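Local coordinates for GTP-binding protein (Pyrococcus horikoshii, PDB 1WXQ) that probably binds GTP as an Obg-type P-loop GTPase with a C-terminal TGS domain, and may hydrolyse nucleotide, though its cellular role is unknown, at residues D98-S103 / S173-N178; D126-I131 / V236-K241; L189-D194 / L204-E209. One frame throughout, in Å; residues are numbered along the deposited sequence.

Interaction 1: D98-S103 / S173-N178; sequences DLRMAS and SGIGVN
Arg100 and Met101 hold the two middle places of a type I beta turn, Leu99 to Ala102, and from there they reach Gly174, Ile175 and Gly176 in the loop joining helices 164-171 and 179-188. The turn is closed by Ala102 N to Leu99 O at 2.7 Å and leads straight into strand 104-110 of the P-loop GTPase sheet. From CB the arginine chain runs out with CG placed beside the carbonyl carbon (chi1 -178°), which lays its methylenes against the Gly174 carbonyl: CG is 3.0 Å and CD 3.3 Å from Gly174 O. A bend at chi3 (-61°) then turns the guanidinium so that NH1 comes 3.9 Å from Ile175 CD1, with that methyl at the edge of the group and near its plane. The two side chains cross at a slant, and Trp141 of helix 127-147 touches both. An alanine here takes away the chain beyond CB, and would probably leave Gly174 O and the Ile175 methyl without that neighbour, a gap beside Trp141. The backbones also come close, Ile175 CA reaching Arg100 O in a C-H...O contact of 3.1 Å. Arg100 O and Ile175 O, two acceptors, lie side by side; Lys215 NZ hydrogen-bonds to both and to Ala102 O as well, so one ammonium group joins the turn to the loop. Gly176 has a positive phi of 109°, where a side chain would press on the preceding carbonyl. Met101, a selenomethionine bent at chi2 and chi3, brings its SE to 3.2 Å from Gly174 O.

Interaction 2: D126-I131 / V236-K241; sequences DPVEDI and VREEEK
Asp126, just ahead of helix 127-147, points its CB toward helix 229-241, and its OD2 lies 4.1 Å from Glu238 OE1. The two groups come from opposite directions with their planes 73° apart. They are like charges, close but not bonded. Pro127 starts the helix, and its carbonyl oxygen accepts from both Asp130 N and Ile131 N; its ring packs on Leu235. Val128 is the centre of the contact. The carboxylates of Glu238 and Glu239 both come up to its isopropyl group, from different sides, with CG1 3.0 Å from Glu239 OE2. The model has CG1 too close to Glu238 OE2, and the close fit of that carboxylate on the valine is doubtful as a whole. Glu238 reaches the valine through a straight chain, its CG anti to the backbone nitrogen (chi1 -163°), whereas Glu239 is bent at chi2. Glu129 points its CB away, yet its OE2 returns to 5.4 Å from Glu238 OE2, adding another acidic group. Asp130 takes no part across the contact; its OD2 makes a salt bridge with Lys8, a residue within what looks like the P-loop. At Ile131 the apolar line continues: the isoleucine and Glu239 come from opposite directions, CD1 meeting the middle of the glutamate chain 3.4 Å from CG, with Tyr244 touching both side chains. The axes of the short segments 127-131 and 236-241 come within 10.8 Å, running the same way at a crossing angle of -25°. Here aliphatic side chains of one helix are matched with glutamates of the other. Glu239 OE1 has a salt bridge to Arg242, which probably balances its charge, while the company of Asp126 and Glu129 may raise the pKa of Glu238 somewhat.

Interaction 3: L189-D194 / L204-E209; sequences LNLPED and LAFASE
Leu189 packs on a turn of helix 200-214 that is held by a backbone bond from Ser208 N to Leu204 O of 2.8 Å, with Glu209 N to Ala205 O next to it. One methyl does all the touching: Leu189 CD1 lies 3.7 Å from Ala205 O, 3.9 Å from Phe206 CA and 4.2 Å from Glu209 CB. It thus rests on the helix backbone with CB atoms about it, that of Ala205 being a little farther off. Leu191, two residues on, reaches Phe206 instead, its CD1 being 4.0 Å from CD2 of the ring and about as far from Phe206 CB. Between the leucines, Asn190 takes a positive phi (40°) as the C-prime residue of a Schellman motif ending helix 179-188, with Leu191 N bonded to Met186 O. That turn of the chain is consistent with both leucines pointing their CB toward helix 200-214. Phe206 meets Trp198 edge-to-face and also touches Ala185, Met186 and Leu146, joining this loop to the surrounding helices. Glu209 offers only its CB to Leu189; bent at chi2, it carries its carboxylate to a salt bridge with Arg212. The contact between the two segments is therefore dispersive, made of methyls against backbone and ring, while the charged end near it is paired mainly with Arg212 of its own helix, with a long, weak ion pair to Lys188.

Overall arrangement
All three interactions belong to the Obg-type GTPase region and gather round helix 127-147: its start forms one side of interaction 2, Trp141 lies against interaction 1, and Tyr140, Tyr143 and Leu146 touch the residues of interaction 3. Along the chain interactions 1 and 2 alternate, and interaction 3 follows interaction 1 while falling between the two halves of interaction 2. Their centres are 25 Å (1 and 2), 19 Å (1 and 3) and 26 Å (2 and 3) apart, with no direct touch. The helices of residues 127-214 are inserted between the neighbouring parallel strands 104-110 and 217-222; interactions 1 and 2 tie this insert to the nucleotide-binding fold, and interaction 3 packs it internally.

Interaction 1: D98-S103 / S173-N178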
loop_
_atom_site.group_PDB
_atom_site.type_symbol
_atom_site.label_atom_id
_atom_site.label_comp_id
_atom_site.label_asym_id
_atom_site.label_seq_id
_atom_site.Cartn_x
_atom_site.Cartn_y
_atom_site.Cartn_z
ATOM N N ASP A 98 10.668 5.191 10.076
ATOM C CA ASP A 98 9.268 4.956 10.386
ATOM C C ASP A 98 8.735 4.207 9.166
ATOM O O ASP A 98 7.669 3.607 9.209
ATOM C CB ASP A 98 8.498 6.278 10.520
ATOM C CG ASP A 98 9.010 7.148 11.650
ATOM O OD1 ASP A 98 9.221 6.610 12.756
ATOM O OD2 ASP A 98 9.182 8.371 11.434
ATOM N N LEU A 99 9.500 4.257 8.078
ATOM C CA LEU A 99 9.126 3.611 6.825
ATOM C C LEU A 99 9.649 2.180 6.723
ATOM O O LEU A 99 9.157 1.390 5.923
ATOM C CB LEU A 99 9.656 4.438 5.650
ATOM C CG LEU A 99 11.167 4.419 5.396
ATOM C CD1 LEU A 99 11.546 3.182 4.604
ATOM C CD2 LEU A 99 11.566 5.666 4.625
ATOM N N ARG A 100 10.648 1.860 7.538
ATOM C CA ARG A 100 11.280 0.536 7.551
ATOM C C ARG A 100 10.349 -0.659 7.304
ATOM O O ARG A 100 10.679 -1.548 6.532
ATOM C CB ARG A 100 12.029 0.346 8.881
ATOM C CG ARG A 100 12.777 -0.973 9.035
ATOM C CD ARG A 100 13.414 -1.078 10.410
ATOM N NE ARG A 100 14.392 -0.015 10.652
ATOM C CZ ARG A 100 15.584 0.054 10.061
ATOM N NH1 ARG A 100 15.950 -0.884 9.191
ATOM N NH2 ARG A 100 16.409 1.060 10.334
HETATM N N MSE A 101 9.189 -0.676 7.955
HETATM C CA MSE A 101 8.242 -1.781 7.816
HETATM C C MSE A 101 7.068 -1.504 6.894
HETATM O O MSE A 101 6.127 -2.291 6.811
HETATM C CB MSE A 101 7.704 -2.185 9.190
HETATM C CG MSE A 101 8.726 -2.867 10.092
HETATM SE SE MSE A 101 9.499 -4.420 9.228
HETATM C CE MSE A 101 7.866 -5.309 8.663
ATOM N N ALA A 102 7.120 -0.385 6.192
ATOM C CA ALA A 102 6.037 -0.031 5.295
ATOM C C ALA A 102 5.901 -1.000 4.131
ATOM O O ALA A 102 6.886 -1.413 3.547
ATOM C CB ALA A 102 6.255 1.385 4.763
ATOM N N SER A 103 4.671 -1.367 3.805
ATOM C CA SER A 103 4.437 -2.236 2.664
ATOM C C SER A 103 4.368 -1.321 1.441
ATOM O O SER A 103 4.556 -1.755 0.309
ATOM C CB SER A 103 3.107 -2.978 2.801
ATOM O OG SER A 103 3.142 -3.870 3.889
ATOM N N SER A 173 15.685 -8.719 6.658
ATOM C CA SER A 173 14.389 -9.083 7.247
ATOM C C SER A 173 13.779 -7.889 7.966
ATOM O O SER A 173 12.558 -7.785 8.072
ATOM C CB SER A 173 14.537 -10.233 8.261
ATOM O OG SER A 173 14.523 -11.497 7.628
ATOM N N GLY A 174 14.631 -6.992 8.451
ATOM C CA GLY A 174 14.139 -5.831 9.170
ATOM C C GLY A 174 13.328 -4.814 8.380
ATOM O O GLY A 174 12.688 -3.929 8.959
ATOM N N ILE A 175 13.340 -4.932 7.059
ATOM C CA ILE A 175 12.605 -3.987 6.238
ATOM C C ILE A 175 11.344 -4.595 5.627
ATOM O O ILE A 175 10.517 -3.892 5.053
ATOM C CB ILE A 175 13.516 -3.401 5.133
ATOM C CG1 ILE A 175 14.684 -2.651 5.777
ATOM C CG2 ILE A 175 12.742 -2.426 4.254
ATOM C CD1 ILE A 175 15.778 -3.544 6.312
ATOM N N GLY A 176 11.192 -5.906 5.767
ATOM C CA GLY A 176 10.015 -6.565 5.225
ATOM C C GLY A 176 10.292 -7.445 4.020
ATOM O O GLY A 176 9.363 -7.869 3.338
ATOM N N VAL A 177 11.557 -7.745 3.755
ATOM C CA VAL A 177 11.915 -8.574 2.602
ATOM C C VAL A 177 11.723 -10.109 2.821
ATOM O O VAL A 177 12.129 -10.618 3.853
ATOM C CB VAL A 177 13.391 -8.295 2.214
ATOM C CG1 VAL A 177 13.808 -9.213 1.085
ATOM C CG2 VAL A 177 13.583 -6.834 1.795
ATOM N N ASN A 178 11.100 -10.818 1.864
ATOM C CA ASN A 178 10.825 -12.216 1.755
ATOM C C ASN A 178 12.059 -12.863 1.200
ATOM O O ASN A 178 12.758 -12.310 0.360
ATOM C CB ASN A 178 9.656 -12.401 0.785
ATOM C CG ASN A 178 8.456 -12.912 1.540
ATOM O OD1 ASN A 178 8.292 -14.108 1.767
ATOM N ND2 ASN A 178 7.592 -11.964 1.940
#

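Interaction 2: D126-I131 / V236-K241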
loop_
_atom_site.group_PDB
_atom_site.type_symbol
_atom_site.label_atom_id
_atom_site.label_comp_id
_atom_site.label_asym_id
_atom_site.label_seq_id
_atom_site.Cartn_x
_atom_site.Cartn_y
_atom_site.Cartn_z
ATOM N N ASP A 126 10.245 21.700 -9.885
ATOM C CA ASP A 126 9.640 20.496 -10.416
ATOM C C ASP A 126 9.522 19.402 -9.349
ATOM O O ASP A 126 10.521 18.948 -8.800
ATOM C CB ASP A 126 10.482 20.001 -11.588
ATOM C CG ASP A 126 9.668 19.231 -12.612
ATOM O OD1 ASP A 126 8.480 18.950 -12.347
ATOM O OD2 ASP A 126 10.222 18.903 -13.686
ATOM N N PRO A 127 8.286 18.974 -9.033
ATOM C CA PRO A 127 8.046 17.934 -8.034
ATOM C C PRO A 127 8.783 16.654 -8.409
ATOM O O PRO A 127 9.259 15.910 -7.542
ATOM C CB PRO A 127 6.532 17.760 -8.086
ATOM C CG PRO A 127 6.066 19.117 -8.430
ATOM C CD PRO A 127 7.006 19.492 -9.538
ATOM N N VAL A 128 8.859 16.411 -9.713
ATOM C CA VAL A 128 9.529 15.245 -10.264
ATOM C C VAL A 128 10.973 15.068 -9.790
ATOM O O VAL A 128 11.588 14.024 -9.962
ATOM C CB VAL A 128 9.711 15.398 -11.799
ATOM C CG1 VAL A 128 10.662 14.332 -12.318
ATOM C CG2 VAL A 128 8.350 15.324 -12.508
ATOM N N GLU A 129 11.455 16.153 -9.156
ATOM C CA GLU A 129 12.827 16.104 -8.692
ATOM C C GLU A 129 12.855 15.689 -7.201
ATOM O O GLU A 129 13.834 15.127 -6.719
ATOM C CB GLU A 129 13.579 17.469 -8.840
ATOM C CG GLU A 129 13.646 17.975 -10.285
ATOM C CD GLU A 129 14.717 17.293 -11.127
ATOM O OE1 GLU A 129 15.916 17.488 -10.821
ATOM O OE2 GLU A 129 14.365 16.575 -12.095
ATOM N N ASP A 130 11.765 15.956 -6.485
ATOM C CA ASP A 130 11.674 15.562 -5.079
ATOM C C ASP A 130 11.349 14.090 -5.058
ATOM O O ASP A 130 11.630 13.401 -4.084
ATOM C CB ASP A 130 10.546 16.292 -4.349
ATOM C CG ASP A 130 10.839 17.763 -4.118
ATOM O OD1 ASP A 130 11.850 18.079 -3.455
ATOM O OD2 ASP A 130 10.043 18.606 -4.593
ATOM N N ILE A 131 10.727 13.614 -6.132
ATOM C CA ILE A 131 10.349 12.208 -6.225
ATOM C C ILE A 131 11.630 11.418 -6.345
ATOM O O ILE A 131 11.833 10.414 -5.657
ATOM C CB ILE A 131 9.469 11.947 -7.465
ATOM C CG1 ILE A 131 8.194 12.780 -7.366
ATOM C CG2 ILE A 131 9.109 10.480 -7.573
ATOM C CD1 ILE A 131 7.228 12.527 -8.493
ATOM N N VAL A 236 1.964 13.824 -13.904
ATOM C CA VAL A 236 1.405 12.482 -14.067
ATOM C C VAL A 236 2.065 11.742 -15.235
ATOM O O VAL A 236 2.549 10.627 -15.101
ATOM C CB VAL A 236 -0.098 12.608 -14.324
ATOM C CG1 VAL A 236 -0.698 11.226 -14.583
ATOM C CG2 VAL A 236 -0.783 13.234 -13.125
ATOM N N ARG A 237 2.109 12.398 -16.386
ATOM C CA ARG A 237 2.721 11.814 -17.577
ATOM C C ARG A 237 4.173 11.411 -17.392
ATOM O O ARG A 237 4.546 10.275 -17.671
ATOM C CB ARG A 237 2.632 12.789 -18.753
ATOM C CG ARG A 237 1.260 12.900 -19.378
ATOM C CD ARG A 237 0.958 11.756 -20.330
ATOM N NE ARG A 237 -0.153 12.125 -21.205
ATOM C CZ ARG A 237 -1.434 12.044 -20.864
ATOM N NH1 ARG A 237 -1.779 11.590 -19.661
ATOM N NH2 ARG A 237 -2.369 12.446 -21.710
ATOM N N GLU A 238 4.985 12.354 -16.935
ATOM C CA GLU A 238 6.407 12.119 -16.742
ATOM C C GLU A 238 6.649 10.928 -15.811
ATOM O O GLU A 238 7.362 9.985 -16.157
ATOM C CB GLU A 238 7.056 13.388 -16.174
ATOM C CG GLU A 238 8.568 13.457 -16.276
ATOM C CD GLU A 238 9.134 14.736 -15.656
ATOM O OE1 GLU A 238 8.562 15.833 -15.876
ATOM O OE2 GLU A 238 10.160 14.651 -14.948
ATOM N N GLU A 239 6.027 10.963 -14.639
ATOM C CA GLU A 239 6.195 9.908 -13.657
ATOM C C GLU A 239 5.520 8.568 -13.944
ATOM O O GLU A 239 6.006 7.532 -13.499
ATOM C CB GLU A 239 5.769 10.417 -12.275
ATOM C CG GLU A 239 6.739 11.418 -11.668
ATOM C CD GLU A 239 8.182 10.930 -11.720
ATOM O OE1 GLU A 239 8.411 9.718 -11.516
ATOM O OE2 GLU A 239 9.092 11.756 -11.959
ATOM N N GLU A 240 4.411 8.560 -14.678
ATOM C CA GLU A 240 3.761 7.285 -14.945
ATOM C C GLU A 240 4.590 6.465 -15.929
ATOM O O GLU A 240 4.384 5.260 -16.086
ATOM C CB GLU A 240 2.321 7.481 -15.433
ATOM C CG GLU A 240 1.396 8.141 -14.374
ATOM C CD GLU A 240 -0.051 7.608 -14.396
ATOM O OE1 GLU A 240 -0.635 7.466 -15.495
ATOM O OE2 GLU A 240 -0.613 7.338 -13.313
ATOM N N LYS A 241 5.544 7.115 -16.586
ATOM C CA LYS A 241 6.416 6.394 -17.496
ATOM C C LYS A 241 7.508 5.731 -16.657
ATOM O O LYS A 241 8.060 4.696 -17.040
ATOM C CB LYS A 241 7.059 7.341 -18.506
ATOM C CG LYS A 241 6.199 7.652 -19.705
ATOM C CD LYS A 241 7.066 8.173 -20.835
ATOM C CE LYS A 241 6.292 8.273 -22.144
ATOM N NZ LYS A 241 7.208 8.534 -23.290
#

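Interaction 3: L189-D194 / L204-E209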
loop_
_atom_site.group_PDB
_atom_site.type_symbol
_atom_site.label_atom_id
_atom_site.label_comp_id
_atom_site.label_asym_id
_atom_site.label_seq_id
_atom_site.Cartn_x
_atom_site.Cartn_y
_atom_site.Cartn_z
ATOM N N LEU A 189 18.023 -10.087 -12.310
ATOM C CA LEU A 189 19.249 -9.394 -12.685
ATOM C C LEU A 189 20.406 -10.369 -12.880
ATOM O O LEU A 189 21.561 -9.957 -12.679
ATOM C CB LEU A 189 19.620 -8.375 -11.605
ATOM C CG LEU A 189 18.592 -7.311 -11.213
ATOM C CD1 LEU A 189 19.073 -6.560 -9.986
ATOM C CD2 LEU A 189 18.375 -6.351 -12.378
ATOM N N ASN A 190 20.085 -11.603 -13.259
ATOM C CA ASN A 190 21.099 -12.626 -13.501
ATOM C C ASN A 190 22.223 -12.578 -12.476
ATOM O O ASN A 190 23.391 -12.579 -12.815
ATOM C CB ASN A 190 21.707 -12.400 -14.889
ATOM C CG ASN A 190 20.732 -12.792 -15.964
ATOM O OD1 ASN A 190 19.998 -13.764 -15.853
ATOM N ND2 ASN A 190 20.806 -12.045 -17.080
ATOM N N LEU A 191 21.857 -12.486 -11.194
ATOM C CA LEU A 191 22.930 -12.534 -10.207
ATOM C C LEU A 191 23.251 -13.971 -9.785
ATOM O O LEU A 191 22.469 -14.893 -9.979
ATOM C CB LEU A 191 22.494 -11.719 -8.989
ATOM C CG LEU A 191 22.285 -10.240 -9.318
ATOM C CD1 LEU A 191 21.392 -9.534 -8.294
ATOM C CD2 LEU A 191 23.593 -9.450 -9.363
ATOM N N PRO A 192 24.503 -14.158 -9.304
ATOM C CA PRO A 192 25.031 -15.469 -8.970
ATOM C C PRO A 192 24.703 -15.864 -7.528
ATOM O O PRO A 192 24.546 -15.027 -6.651
ATOM C CB PRO A 192 26.547 -15.364 -9.108
ATOM C CG PRO A 192 26.932 -13.900 -8.885
ATOM C CD PRO A 192 25.530 -13.149 -9.068
ATOM N N GLU A 193 24.663 -17.177 -7.336
ATOM C CA GLU A 193 24.434 -17.753 -6.017
ATOM C C GLU A 193 25.667 -17.551 -5.137
ATOM O O GLU A 193 25.575 -17.553 -3.904
ATOM C CB GLU A 193 24.113 -19.241 -6.150
ATOM C CG GLU A 193 22.857 -19.514 -6.958
ATOM C CD GLU A 193 22.757 -20.957 -7.403
ATOM O OE1 GLU A 193 23.666 -21.415 -8.142
ATOM O OE2 GLU A 193 21.772 -21.630 -7.017
ATOM N N ASP A 194 26.824 -17.380 -5.770
ATOM C CA ASP A 194 28.057 -17.147 -5.023
ATOM C C ASP A 194 28.156 -15.649 -4.782
ATOM O O ASP A 194 28.494 -14.895 -5.682
ATOM C CB ASP A 194 29.277 -17.615 -5.824
ATOM C CG ASP A 194 30.570 -17.519 -5.028
ATOM O OD1 ASP A 194 30.557 -16.912 -3.933
ATOM O OD2 ASP A 194 31.603 -18.046 -5.501
ATOM N N LEU A 204 24.023 -2.171 -5.721
ATOM C CA LEU A 204 23.157 -1.005 -5.866
ATOM C C LEU A 204 21.944 -1.377 -6.741
ATOM O O LEU A 204 20.785 -1.055 -6.417
ATOM C CB LEU A 204 23.947 0.145 -6.491
ATOM C CG LEU A 204 23.143 1.395 -6.801
ATOM C CD1 LEU A 204 22.363 1.799 -5.580
ATOM C CD2 LEU A 204 24.088 2.519 -7.231
ATOM N N ALA A 205 22.216 -2.076 -7.839
ATOM C CA ALA A 205 21.150 -2.492 -8.742
ATOM C C ALA A 205 20.197 -3.428 -8.009
ATOM O O ALA A 205 18.980 -3.352 -8.170
ATOM C CB ALA A 205 21.733 -3.200 -9.955
ATOM N N PHE A 206 20.754 -4.328 -7.207
ATOM C CA PHE A 206 19.918 -5.252 -6.464
ATOM C C PHE A 206 19.128 -4.469 -5.425
ATOM O O PHE A 206 17.964 -4.759 -5.188
ATOM C CB PHE A 206 20.756 -6.338 -5.793
ATOM C CG PHE A 206 19.981 -7.176 -4.815
ATOM C CD1 PHE A 206 20.008 -6.883 -3.457
ATOM C CD2 PHE A 206 19.193 -8.232 -5.253
ATOM C CE1 PHE A 206 19.259 -7.630 -2.544
ATOM C CE2 PHE A 206 18.441 -8.985 -4.355
ATOM C CZ PHE A 206 18.474 -8.684 -2.993
ATOM N N ALA A 207 19.763 -3.470 -4.818
ATOM C CA ALA A 207 19.086 -2.649 -3.818
ATOM C C ALA A 207 17.873 -1.948 -4.430
ATOM O O ALA A 207 16.782 -1.982 -3.868
ATOM C CB ALA A 207 20.055 -1.602 -3.228
ATOM N N SER A 208 18.075 -1.319 -5.584
ATOM C CA SER A 208 17.004 -0.605 -6.259
ATOM C C SER A 208 15.851 -1.551 -6.580
ATOM O O SER A 208 14.683 -1.196 -6.414
ATOM C CB SER A 208 17.522 0.053 -7.556
ATOM O OG SER A 208 18.417 1.133 -7.277
ATOM N N GLU A 209 16.180 -2.759 -7.021
ATOM C CA GLU A 209 15.150 -3.713 -7.359
ATOM C C GLU A 209 14.342 -4.099 -6.129
ATOM O O GLU A 209 13.149 -4.371 -6.226
ATOM C CB GLU A 209 15.765 -4.955 -7.997
ATOM C CG GLU A 209 14.727 -5.942 -8.521
ATOM C CD GLU A 209 13.581 -5.277 -9.279
ATOM O OE1 GLU A 209 13.841 -4.405 -10.143
ATOM O OE2 GLU A 209 12.418 -5.644 -9.007
#